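Local coordinates for protein choline dehydrogenase and related flavoproteins (Aspergillus oryzae, PDB 3Q9T) that oxidises formate as a formate oxidase of the glucose-methanol-choline oxidoreductase family, carrying 8-formyl-FAD as its flavin cofactor, at residues A[74-79]-A[498-504]; A[304-308]-A[446-451]; A[172-177]-A[470-476]; A[313-317]-A[479-485]. All coordinates share one frame; numbering follows the deposited sequence. Where two conformers were deposited one is given.

Contact 1: A[74-79]-A[498-504]; sequences RDDYER and HRAVLDR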
# COMPACT_ATOMS: atom_id res chain seq x y z
N ARG A 74 8.27 3.96 6.17
CA ARG A 74 9.63 4.47 6.16
C ARG A 74 9.66 5.56 5.10
O ARG A 74 8.74 5.66 4.29
CB ARG A 74 10.62 3.37 5.77
CG ARG A 74 10.78 2.23 6.80
CD ARG A 74 11.46 1.01 6.16
NE ARG A 74 12.67 1.38 5.41
CZ ARG A 74 13.89 1.46 5.93
NH1 ARG A 74 14.10 1.19 7.22
NH2 ARG A 74 14.91 1.80 5.16
N ASP A 75 10.71 6.38 5.10
CA ASP A 75 10.87 7.39 4.05
C ASP A 75 11.03 6.75 2.65
O ASP A 75 10.56 7.29 1.67
CB ASP A 75 12.04 8.34 4.37
CG ASP A 75 11.66 9.45 5.37
OD1 ASP A 75 10.48 9.51 5.77
OD2 ASP A 75 12.54 10.28 5.74
N ASP A 76 11.71 5.61 2.56
CA ASP A 76 11.92 4.96 1.27
C ASP A 76 10.80 4.00 0.86
O ASP A 76 10.82 3.47 -0.24
CB ASP A 76 13.27 4.22 1.22
CG ASP A 76 13.37 3.05 2.25
OD1 ASP A 76 12.41 2.80 3.02
OD2 ASP A 76 14.45 2.39 2.28
N TYR A 77 9.81 3.79 1.72
CA TYR A 77 8.79 2.77 1.45
C TYR A 77 7.58 2.87 2.40
O TYR A 77 7.74 3.14 3.59
CB TYR A 77 9.42 1.36 1.49
CG TYR A 77 8.47 0.25 1.10
CD1 TYR A 77 7.61 -0.31 2.05
CD2 TYR A 77 8.40 -0.22 -0.20
CE1 TYR A 77 6.73 -1.32 1.71
CE2 TYR A 77 7.51 -1.25 -0.56
CZ TYR A 77 6.68 -1.80 0.41
OH TYR A 77 5.78 -2.80 0.11
N GLU A 78 6.38 2.67 1.86
CA GLU A 78 5.16 2.62 2.67
C GLU A 78 4.08 1.76 2.03
O GLU A 78 3.75 1.90 0.84
CB GLU A 78 4.63 4.03 2.98
CG GLU A 78 3.40 4.07 3.93
CD GLU A 78 3.07 5.49 4.39
OE1 GLU A 78 2.00 5.72 5.00
OE2 GLU A 78 3.89 6.39 4.15
N ARG A 79 3.52 0.84 2.82
CA ARG A 79 2.47 -0.03 2.33
C ARG A 79 1.34 -0.11 3.35
O ARG A 79 1.57 -0.19 4.56
CB ARG A 79 3.03 -1.41 2.04
CG ARG A 79 2.01 -2.46 1.68
CD ARG A 79 2.64 -3.48 0.74
NE ARG A 79 3.79 -4.16 1.34
CZ ARG A 79 3.67 -5.16 2.22
NH1 ARG A 79 2.48 -5.57 2.61
NH2 ARG A 79 4.75 -5.74 2.72
N HIS A 498 16.59 -6.07 0.40
CA HIS A 498 16.06 -4.91 1.11
C HIS A 498 14.64 -4.59 0.62
O HIS A 498 13.73 -4.36 1.42
CB HIS A 498 16.99 -3.72 0.90
CG HIS A 498 16.56 -2.48 1.61
ND1 HIS A 498 17.27 -1.95 2.67
CD2 HIS A 498 15.49 -1.67 1.43
CE1 HIS A 498 16.65 -0.86 3.10
NE2 HIS A 498 15.58 -0.67 2.36
N ARG A 499 14.47 -4.61 -0.70
CA ARG A 499 13.18 -4.36 -1.33
C ARG A 499 12.24 -5.54 -1.10
O ARG A 499 11.06 -5.37 -0.79
CB ARG A 499 13.38 -4.12 -2.82
CG ARG A 499 12.09 -4.05 -3.62
CD ARG A 499 11.40 -2.71 -3.48
NE ARG A 499 10.11 -2.68 -4.18
CZ ARG A 499 9.34 -1.60 -4.28
NH1 ARG A 499 9.73 -0.46 -3.73
NH2 ARG A 499 8.19 -1.67 -4.93
N ALA A 500 12.77 -6.75 -1.27
CA ALA A 500 12.00 -7.97 -1.04
C ALA A 500 11.39 -8.03 0.36
O ALA A 500 10.22 -8.35 0.52
CB ALA A 500 12.88 -9.20 -1.27
N VAL A 501 12.19 -7.71 1.38
CA VAL A 501 11.71 -7.78 2.76
C VAL A 501 10.57 -6.78 3.00
O VAL A 501 9.51 -7.13 3.50
CB VAL A 501 12.86 -7.53 3.76
CG1 VAL A 501 12.32 -7.35 5.15
CG2 VAL A 501 13.85 -8.69 3.71
N LEU A 502 10.79 -5.53 2.60
CA LEU A 502 9.77 -4.51 2.78
C LEU A 502 8.50 -4.83 2.00
O LEU A 502 7.39 -4.62 2.49
CB LEU A 502 10.29 -3.12 2.41
CG LEU A 502 11.52 -2.63 3.20
CD1 LEU A 502 11.98 -1.30 2.67
CD2 LEU A 502 11.24 -2.56 4.70
N ASP A 503 8.66 -5.33 0.79
CA ASP A 503 7.52 -5.47 -0.10
C ASP A 503 6.75 -6.76 0.12
O ASP A 503 5.60 -6.89 -0.32
CB ASP A 503 7.95 -5.35 -1.57
CG ASP A 503 6.80 -4.96 -2.46
OD1 ASP A 503 6.04 -4.04 -2.08
OD2 ASP A 503 6.64 -5.58 -3.53
N ARG A 504 7.36 -7.70 0.81
CA ARG A 504 6.76 -9.02 0.96
C ARG A 504 6.38 -9.34 2.40
O ARG A 504 5.78 -10.39 2.67
CB ARG A 504 7.73 -10.07 0.49
CG ARG A 504 7.80 -10.23 -0.99
CD ARG A 504 7.75 -11.69 -1.29
NE ARG A 504 8.99 -12.11 -1.88
CZ ARG A 504 9.30 -13.36 -2.17
NH1 ARG A 504 8.46 -14.35 -1.88
NH2 ARG A 504 10.47 -13.61 -2.73
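Leu-502 CB lies over one face of the Tyr-77 ring, 4.0 Å from its centroid in a CH-pi contact, while Asp-503 OD1 comes to the ring edge near its plane. This joins the two-stranded antiparallel hairpin of strands 67-74 and 77-81 to the C-terminal end of helix 494-504. With CG anti to the backbone N (chi1 -175°), Tyr-77 reaches along the helix until its OH lies 2.5 Å from Asp-503 OD1, donating to the anti lone pair. The same hydroxyl accepts from Arg-79 NE, lying in the plane of that guanidinium. Arg-79 NH2 bonds Leu-502 O at 2.9 Å and also Cys-505 O, so it gathers carbonyls at the helix end, and Glu-81 pairs with NH1. Asp-503 OD2 turns to His-407 of the second subunit, which places this edge at the dimer interface. At the hairpin turn Arg-74, also paired with Asp-454, grips Asp-76 side-on through NE and NH2, one nitrogen to each oxygen. His-498 NE2 donates to Asp-76 OD2 at 3.3 Å, reaching it from the opposite face of the carboxylate plane to Arg-74 NH2.

Contact 2: A[304-308]-A[446-451]; sequences LMDHP and INLNFF
Pro-308 lies across the ring of Phe-450, its CB 3.8 Å from the ring centroid and 19° off the normal, a CH-pi contact over one face. Within a three-stranded antiparallel sheet (302-304, 431-434, 445-447), the contact joins the loop after one outer strand, 302-304, to the exit of the other, 445-447, where Asn-447 OD1 accepts from Asn-449 N in an Asx turn. The opposite face of the Phe-450 ring is covered from within its own segment by Leu-448 CB, so the ring is held between a leucine and a proline. Phe-451 meets the same Pro-308 CB at a slant, its CE2 lying 3.6 Å away. A chi1 of -169° swings the Asp-306 carboxylate away from its own backbone N and lays it near the Phe-450 ring, the two planes 45° apart and OD2 3.6 Å from Phe-450 CZ. That carboxylate is satisfied by protein donors: Thr-507 OG1 bonds OD2, and His-307 N donates to Asp-306 OD1 at 2.6 Å from above the carboxylate plane. Farther along, Leu-304 turns its CD2 branch into the strand end, 3.7 Å from Leu-448 CD2, and also meets Ile-446 CG2. The residues that touch across the contact are all buried, and the Asp-306 side chain comes within about 8 Å of the bound flavin cofactor. No direct hydrogen bond joins the two segments; one water does, accepting from Asp-306 N at 2.9 Å and donating to Leu-448 O at 2.8 Å.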
# COMPACT_ATOMS: atom_id res chain seq x y z
N LEU A 304 2.34 0.49 20.13
CA LEU A 304 1.88 -0.66 19.37
C LEU A 304 3.10 -1.43 18.85
O LEU A 304 3.90 -0.89 18.08
CB LEU A 304 1.01 -0.20 18.21
CG LEU A 304 0.73 -1.25 17.15
CD1 LEU A 304 -0.12 -2.33 17.78
CD2 LEU A 304 0.05 -0.62 15.95
N MET A 305 3.26 -2.68 19.28
CA MET A 305 4.38 -3.51 18.82
C MET A 305 3.89 -4.86 18.31
O MET A 305 3.06 -5.52 18.96
CB MET A 305 5.43 -3.72 19.92
CG MET A 305 6.78 -4.17 19.39
SD MET A 305 7.74 -2.80 18.69
CE MET A 305 9.10 -3.74 18.00
N ASP A 306 4.40 -5.27 17.15
CA ASP A 306 3.98 -6.51 16.51
C ASP A 306 5.23 -7.19 15.96
O ASP A 306 6.31 -6.59 15.95
CB ASP A 306 2.97 -6.18 15.41
CG ASP A 306 2.25 -7.41 14.84
OD1 ASP A 306 2.46 -8.53 15.32
OD2 ASP A 306 1.44 -7.25 13.90
N HIS A 307 5.09 -8.43 15.50
CA HIS A 307 6.20 -9.13 14.85
C HIS A 307 6.07 -9.01 13.33
O HIS A 307 5.03 -9.38 12.79
CB HIS A 307 6.15 -10.62 15.16
CG HIS A 307 6.48 -10.97 16.58
ND1 HIS A 307 5.80 -11.94 17.27
CD2 HIS A 307 7.44 -10.51 17.42
CE1 HIS A 307 6.31 -12.06 18.49
NE2 HIS A 307 7.31 -11.20 18.60
N PRO A 308 7.12 -8.55 12.63
CA PRO A 308 7.01 -8.58 11.17
C PRO A 308 7.33 -9.99 10.70
O PRO A 308 8.09 -10.68 11.37
CB PRO A 308 8.11 -7.62 10.72
CG PRO A 308 9.17 -7.77 11.79
CD PRO A 308 8.47 -8.16 13.08
N ILE A 446 -4.20 2.60 12.07
CA ILE A 446 -3.24 1.63 12.58
C ILE A 446 -1.96 1.65 11.76
O ILE A 446 -1.97 1.35 10.57
CB ILE A 446 -3.84 0.18 12.58
CG1 ILE A 446 -5.23 0.15 13.24
CG2 ILE A 446 -2.87 -0.81 13.24
CD1 ILE A 446 -5.90 -1.23 13.27
N ASN A 447 -0.87 2.02 12.42
CA ASN A 447 0.46 1.94 11.83
C ASN A 447 1.36 1.01 12.65
O ASN A 447 1.59 1.26 13.84
CB ASN A 447 1.08 3.33 11.75
CG ASN A 447 2.50 3.29 11.28
OD1 ASN A 447 2.91 2.35 10.60
ND2 ASN A 447 3.29 4.30 11.65
N LEU A 448 1.84 -0.08 12.03
CA LEU A 448 2.65 -1.08 12.72
C LEU A 448 4.13 -0.73 12.72
O LEU A 448 4.91 -1.28 13.49
CB LEU A 448 2.48 -2.47 12.08
CG LEU A 448 1.12 -3.13 12.25
CD1 LEU A 448 1.01 -4.39 11.41
CD2 LEU A 448 0.89 -3.43 13.72
N ASN A 449 4.52 0.16 11.81
CA ASN A 449 5.87 0.68 11.78
C ASN A 449 6.94 -0.41 11.69
O ASN A 449 8.00 -0.31 12.31
CB ASN A 449 6.11 1.59 12.98
CG ASN A 449 7.31 2.51 12.78
OD1 ASN A 449 7.56 2.99 11.68
ND2 ASN A 449 8.07 2.75 13.86
N PHE A 450 6.65 -1.45 10.92
CA PHE A 450 7.58 -2.54 10.70
C PHE A 450 8.85 -2.01 10.03
O PHE A 450 8.78 -1.21 9.07
CB PHE A 450 6.96 -3.62 9.81
CG PHE A 450 5.98 -4.53 10.49
CD1 PHE A 450 6.13 -4.87 11.84
CD2 PHE A 450 4.94 -5.11 9.77
CE1 PHE A 450 5.24 -5.73 12.45
CE2 PHE A 450 4.04 -5.97 10.39
CZ PHE A 450 4.20 -6.29 11.72
N PHE A 451 10.00 -2.47 10.51
CA PHE A 451 11.27 -2.19 9.86
C PHE A 451 11.67 -0.69 9.87
O PHE A 451 12.42 -0.23 9.01
CB PHE A 451 11.25 -2.76 8.43
CG PHE A 451 11.08 -4.26 8.39
CD1 PHE A 451 12.08 -5.09 8.88
CD2 PHE A 451 9.93 -4.83 7.87
CE1 PHE A 451 11.94 -6.46 8.86
CE2 PHE A 451 9.78 -6.22 7.84
CZ PHE A 451 10.78 -7.03 8.33
O HOH W 1 5.41 -3.08 15.51

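Contact 3: A[172-177]-A[470-476]; sequences NLTKAW and LLFKGEG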
# COMPACT_ATOMS: atom_id res chain seq x y z
N ASN A 172 12.33 -35.59 7.26
CA ASN A 172 13.32 -34.84 6.49
C ASN A 172 13.68 -33.46 7.04
O ASN A 172 14.85 -33.07 7.04
CB ASN A 172 12.89 -34.74 5.04
CG ASN A 172 13.17 -36.02 4.27
OD1 ASN A 172 14.30 -36.26 3.84
ND2 ASN A 172 12.15 -36.85 4.11
N LEU A 173 12.67 -32.75 7.56
CA LEU A 173 12.86 -31.42 8.14
C LEU A 173 13.72 -31.55 9.38
O LEU A 173 14.60 -30.73 9.63
CB LEU A 173 11.50 -30.80 8.50
CG LEU A 173 11.47 -29.39 9.13
CD1 LEU A 173 12.34 -28.42 8.34
CD2 LEU A 173 10.02 -28.83 9.28
N THR A 174 13.46 -32.61 10.15
CA THR A 174 14.21 -32.86 11.37
C THR A 174 15.68 -33.13 11.03
O THR A 174 16.60 -32.53 11.62
CB THR A 174 13.59 -34.01 12.20
OG1 THR A 174 12.30 -33.61 12.67
CG2 THR A 174 14.49 -34.36 13.39
N LYS A 175 15.89 -34.01 10.06
CA LYS A 175 17.24 -34.34 9.59
C LYS A 175 17.97 -33.07 9.12
O LYS A 175 19.13 -32.82 9.47
CB LYS A 175 17.14 -35.34 8.44
CG LYS A 175 18.13 -36.49 8.48
CD LYS A 175 17.99 -37.40 7.24
CE LYS A 175 16.72 -38.24 7.28
NZ LYS A 175 16.46 -38.95 5.99
N ALA A 176 17.27 -32.27 8.32
CA ALA A 176 17.84 -31.04 7.78
C ALA A 176 18.29 -30.12 8.91
O ALA A 176 19.42 -29.64 8.91
CB ALA A 176 16.82 -30.34 6.88
N TRP A 177 17.40 -29.92 9.88
CA TRP A 177 17.66 -29.05 11.02
C TRP A 177 18.91 -29.46 11.79
O TRP A 177 19.78 -28.63 12.09
CB TRP A 177 16.44 -29.04 11.96
CG TRP A 177 16.50 -27.99 13.03
CD1 TRP A 177 17.00 -28.13 14.29
CD2 TRP A 177 16.06 -26.63 12.92
NE1 TRP A 177 16.90 -26.94 14.97
CE2 TRP A 177 16.32 -26.00 14.16
CE3 TRP A 177 15.46 -25.88 11.90
CZ2 TRP A 177 16.01 -24.66 14.40
CZ3 TRP A 177 15.15 -24.55 12.14
CH2 TRP A 177 15.42 -23.95 13.38
N LEU A 470 18.81 -24.16 5.28
CA LEU A 470 18.26 -25.32 5.97
C LEU A 470 17.53 -26.22 4.98
O LEU A 470 17.65 -27.44 5.02
CB LEU A 470 17.29 -24.81 7.04
CG LEU A 470 16.56 -25.62 8.11
CD1 LEU A 470 15.06 -25.57 7.86
CD2 LEU A 470 17.07 -27.05 8.33
N LEU A 471 16.78 -25.61 4.09
CA LEU A 471 15.84 -26.36 3.29
C LEU A 471 16.45 -26.78 1.96
O LEU A 471 16.10 -27.84 1.43
CB LEU A 471 14.55 -25.54 3.08
CG LEU A 471 13.70 -25.25 4.33
CD1 LEU A 471 12.65 -24.17 4.03
CD2 LEU A 471 13.02 -26.50 4.89
N PHE A 472 17.36 -25.96 1.43
CA PHE A 472 18.04 -26.26 0.16
C PHE A 472 19.34 -27.04 0.33
O PHE A 472 19.86 -27.59 -0.63
CB PHE A 472 18.31 -24.99 -0.65
CG PHE A 472 17.13 -24.52 -1.44
CD1 PHE A 472 17.00 -24.85 -2.78
CD2 PHE A 472 16.14 -23.77 -0.85
CE1 PHE A 472 15.90 -24.43 -3.50
CE2 PHE A 472 15.04 -23.35 -1.56
CZ PHE A 472 14.93 -23.68 -2.89
N LYS A 473 19.86 -27.08 1.55
CA LYS A 473 21.15 -27.73 1.78
C LYS A 473 21.03 -28.78 2.88
O LYS A 473 21.90 -29.63 3.01
CB LYS A 473 22.22 -26.72 2.21
CG LYS A 473 22.51 -25.60 1.23
CD LYS A 473 23.57 -24.70 1.82
CE LYS A 473 23.79 -23.46 0.99
NZ LYS A 473 24.55 -22.41 1.76
N GLY A 474 19.98 -28.69 3.69
CA GLY A 474 19.84 -29.60 4.81
C GLY A 474 19.65 -31.04 4.38
O GLY A 474 18.95 -31.31 3.40
N GLU A 475 20.27 -31.95 5.12
CA GLU A 475 20.15 -33.38 4.87
C GLU A 475 18.69 -33.83 4.74
O GLU A 475 17.83 -33.45 5.54
CB GLU A 475 20.83 -34.15 6.01
CG GLU A 475 20.86 -35.65 5.85
CD GLU A 475 21.35 -36.37 7.11
OE1 GLU A 475 22.08 -35.74 7.92
OE2 GLU A 475 20.99 -37.56 7.30
N GLY A 476 18.41 -34.65 3.73
CA GLY A 476 17.06 -35.14 3.54
C GLY A 476 16.18 -34.13 2.84
O GLY A 476 15.71 -34.37 1.73
O HOH W 2 20.71 -34.88 10.30
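A water ties Lys-175 O to Glu-475 OE1, donating to them at 2.7 and 2.9 Å respectively, and so links helix 167-179 to the chain leaving helix 454-473. No direct hydrogen bond joins 172-177 to 470-476, and much of the rest is apolar. Leu-470 pushes its CD2 branch against the helix backbone, 3.3 Å from Trp-177 N and 3.6 Å from Ala-176 CB. The Leu-470 and Leu-173 side chains cross at about a right angle, touching through their CD1 methyls, and Leu-470 CG lies 4.0 Å from Trp-177 CE3, meeting the indole at a slant. Having no side chain, Gly-474 lets its CA come within 3.7 Å of Ala-176 CB. Asn-172, whose ND2 bonds Pro-168 O, sets OD1 3.0 Å from Gly-476 CA. On the outer side the aliphatic part of Lys-175 lies across the carboxylate of Glu-475, but Lys-175 NZ stays 4.9 Å from Glu-475 OE2, beyond a salt bridge. Around this joint, Leu-173 and Leu-470 both rest on Phe-396 of strand 392-397, Leu-471 packs on strand 415-423, and Ser-179 OG, at the end of helix 167-179, bonds Glu-475 N.

Contact 4: A[313-317]-A[479-485]; sequences VLRVK and DLVESEY
Arg-315 and the pair Glu-482 and Ser-483 meet at a classic beta bulge, where strands 308-316 and 481-485 run antiparallel and the register slips by one residue. This bonded backbone is the tight part of the contact. Arg-315 O accepts both amides from the same face of its carbonyl plane, Glu-482 N at 2.9 Å and Ser-483 N at 3.2 Å, while Arg-315 N donates to Ser-483 O. Past the bulge Lys-317 N donates to Leu-480 O at 2.8 Å, in the carbonyl plane. The sheet face that carries the buried Leu-314 and Val-316 adds apolar packing: Leu-314 CD1 lies 3.9 Å from Val-481 CG2, and Val-316 CG2 sits 4.0 Å from Leu-480 CB. Looser and more polar is the rim of Arg-315, Lys-317 and the exposed Glu-482. Arg-315, stretched out from CG to NE, sets its guanidinium almost coplanar with the Glu-482 carboxylate, planes 3° apart, yet the NE to OE1 hydrogen bond within this salt bridge is weak at 3.4 Å. Thr-413 takes NH1 of the same arginine. Strand 481-485 thus flanks strand 308-316 in the large mixed sheet; Leu-314 and Val-316 are backbone-bonded to Leu-417 and Asp-415 of strand 415-423, and helix 454-473 covers the apolar face through Tyr-468, Leu-471 and Phe-472.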
# COMPACT_ATOMS: atom_id res chain seq x y z
N VAL A 313 7.12 -19.33 -0.07
CA VAL A 313 6.63 -20.65 -0.47
C VAL A 313 7.63 -21.42 -1.35
O VAL A 313 8.20 -20.88 -2.29
CB VAL A 313 5.31 -20.54 -1.23
CG1 VAL A 313 4.95 -21.89 -1.89
CG2 VAL A 313 4.19 -20.04 -0.31
N LEU A 314 7.83 -22.69 -1.02
CA LEU A 314 8.54 -23.60 -1.91
C LEU A 314 7.59 -24.65 -2.46
O LEU A 314 6.79 -25.22 -1.74
CB LEU A 314 9.67 -24.31 -1.17
CG LEU A 314 10.72 -23.43 -0.51
CD1 LEU A 314 11.81 -24.30 0.12
CD2 LEU A 314 11.29 -22.48 -1.56
N ARG A 315 7.70 -24.92 -3.76
CA ARG A 315 7.05 -26.09 -4.31
C ARG A 315 7.91 -27.29 -3.92
O ARG A 315 9.13 -27.26 -4.00
CB ARG A 315 6.89 -25.99 -5.82
CG ARG A 315 6.30 -27.24 -6.44
CD ARG A 315 6.00 -27.03 -7.91
NE ARG A 315 5.35 -28.19 -8.51
CZ ARG A 315 4.23 -28.13 -9.22
NH1 ARG A 315 3.63 -26.96 -9.41
NH2 ARG A 315 3.70 -29.23 -9.74
N VAL A 316 7.25 -28.34 -3.48
CA VAL A 316 7.94 -29.43 -2.83
C VAL A 316 7.45 -30.68 -3.54
O VAL A 316 6.45 -30.61 -4.24
CB VAL A 316 7.62 -29.38 -1.33
CG1 VAL A 316 6.57 -30.40 -0.97
CG2 VAL A 316 8.88 -29.51 -0.52
N LYS A 317 8.17 -31.79 -3.43
CA LYS A 317 7.78 -33.01 -4.15
C LYS A 317 6.39 -33.52 -3.77
O LYS A 317 5.95 -33.39 -2.62
CB LYS A 317 8.80 -34.12 -3.92
CG LYS A 317 10.11 -33.87 -4.62
CD LYS A 317 10.95 -35.15 -4.64
CE LYS A 317 12.31 -34.89 -5.28
NZ LYS A 317 12.23 -33.79 -6.30
N ASP A 479 16.48 -32.78 -0.91
CA ASP A 479 15.96 -33.56 -2.02
C ASP A 479 14.46 -33.36 -2.26
O ASP A 479 13.92 -33.88 -3.23
CB ASP A 479 16.25 -35.04 -1.80
CG ASP A 479 17.74 -35.36 -1.94
OD1 ASP A 479 18.36 -34.88 -2.91
OD2 ASP A 479 18.27 -36.09 -1.06
N LEU A 480 13.79 -32.60 -1.39
CA LEU A 480 12.34 -32.44 -1.53
C LEU A 480 11.95 -31.20 -2.33
O LEU A 480 10.86 -31.13 -2.89
CB LEU A 480 11.68 -32.40 -0.15
CG LEU A 480 11.97 -33.63 0.70
CD1 LEU A 480 11.30 -33.52 2.07
CD2 LEU A 480 11.52 -34.89 -0.03
N VAL A 481 12.84 -30.22 -2.35
CA VAL A 481 12.54 -28.94 -2.95
C VAL A 481 12.56 -28.98 -4.48
O VAL A 481 13.54 -29.41 -5.09
CB VAL A 481 13.53 -27.88 -2.47
CG1 VAL A 481 13.27 -26.56 -3.20
CG2 VAL A 481 13.44 -27.70 -0.96
N GLU A 482 11.47 -28.52 -5.09
CA GLU A 482 11.33 -28.48 -6.54
C GLU A 482 11.48 -27.07 -7.08
O GLU A 482 12.12 -26.88 -8.10
CB GLU A 482 9.99 -29.06 -7.01
CG GLU A 482 9.84 -30.56 -6.76
CD GLU A 482 8.69 -31.19 -7.56
OE1 GLU A 482 7.81 -30.44 -8.06
OE2 GLU A 482 8.68 -32.43 -7.69
N SER A 483 10.85 -26.08 -6.44
CA SER A 483 11.01 -24.70 -6.91
C SER A 483 10.52 -23.65 -5.91
O SER A 483 9.87 -23.98 -4.92
CB SER A 483 10.35 -24.51 -8.28
OG SER A 483 8.95 -24.67 -8.20
N GLU A 484 10.88 -22.39 -6.17
CA GLU A 484 10.47 -21.25 -5.35
C GLU A 484 9.22 -20.66 -5.98
O GLU A 484 9.13 -20.54 -7.19
CB GLU A 484 11.55 -20.16 -5.32
CG GLU A 484 12.90 -20.58 -4.74
CD GLU A 484 13.86 -19.39 -4.60
OE1 GLU A 484 13.51 -18.41 -3.90
OE2 GLU A 484 14.96 -19.43 -5.21
N TYR A 485 8.24 -20.29 -5.16
CA TYR A 485 7.05 -19.65 -5.67
C TYR A 485 6.96 -18.28 -5.02
O TYR A 485 7.20 -18.16 -3.82
CB TYR A 485 5.82 -20.48 -5.32
CG TYR A 485 4.54 -19.87 -5.82
CD1 TYR A 485 4.12 -20.05 -7.13
CD2 TYR A 485 3.75 -19.11 -4.97
CE1 TYR A 485 2.95 -19.49 -7.58
CE2 TYR A 485 2.58 -18.54 -5.41
CZ TYR A 485 2.18 -18.73 -6.71
OH TYR A 485 1.00 -18.15 -7.14
O HOH W 3 6.34 -16.98 -1.66

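Contact 2 is wholly buried and nearest the flavin, held by apolar and aromatic packing plus one backbone-bridging water. Contact 1 touches it directly, since Arg-74 NH1 bonds Phe-451 O and Leu-502 packs on Phe-451, but it lies farther out at the dimer interface and adds charged and hydroxyl groups to a Tyr-Leu core. Contacts 3 and 4 form a second pair, about 13 Å apart between centres, in which Phe-472 packs on Val-481 and Leu-314. Contact 3 is a buried, mostly apolar joint of one helix with the end of another, whereas contact 4, only partly buried, is backbone-bonded strand pairing with a polar rim. Helix 454-473 supplies contact 3 itself and meets contact 1 through Ile-457.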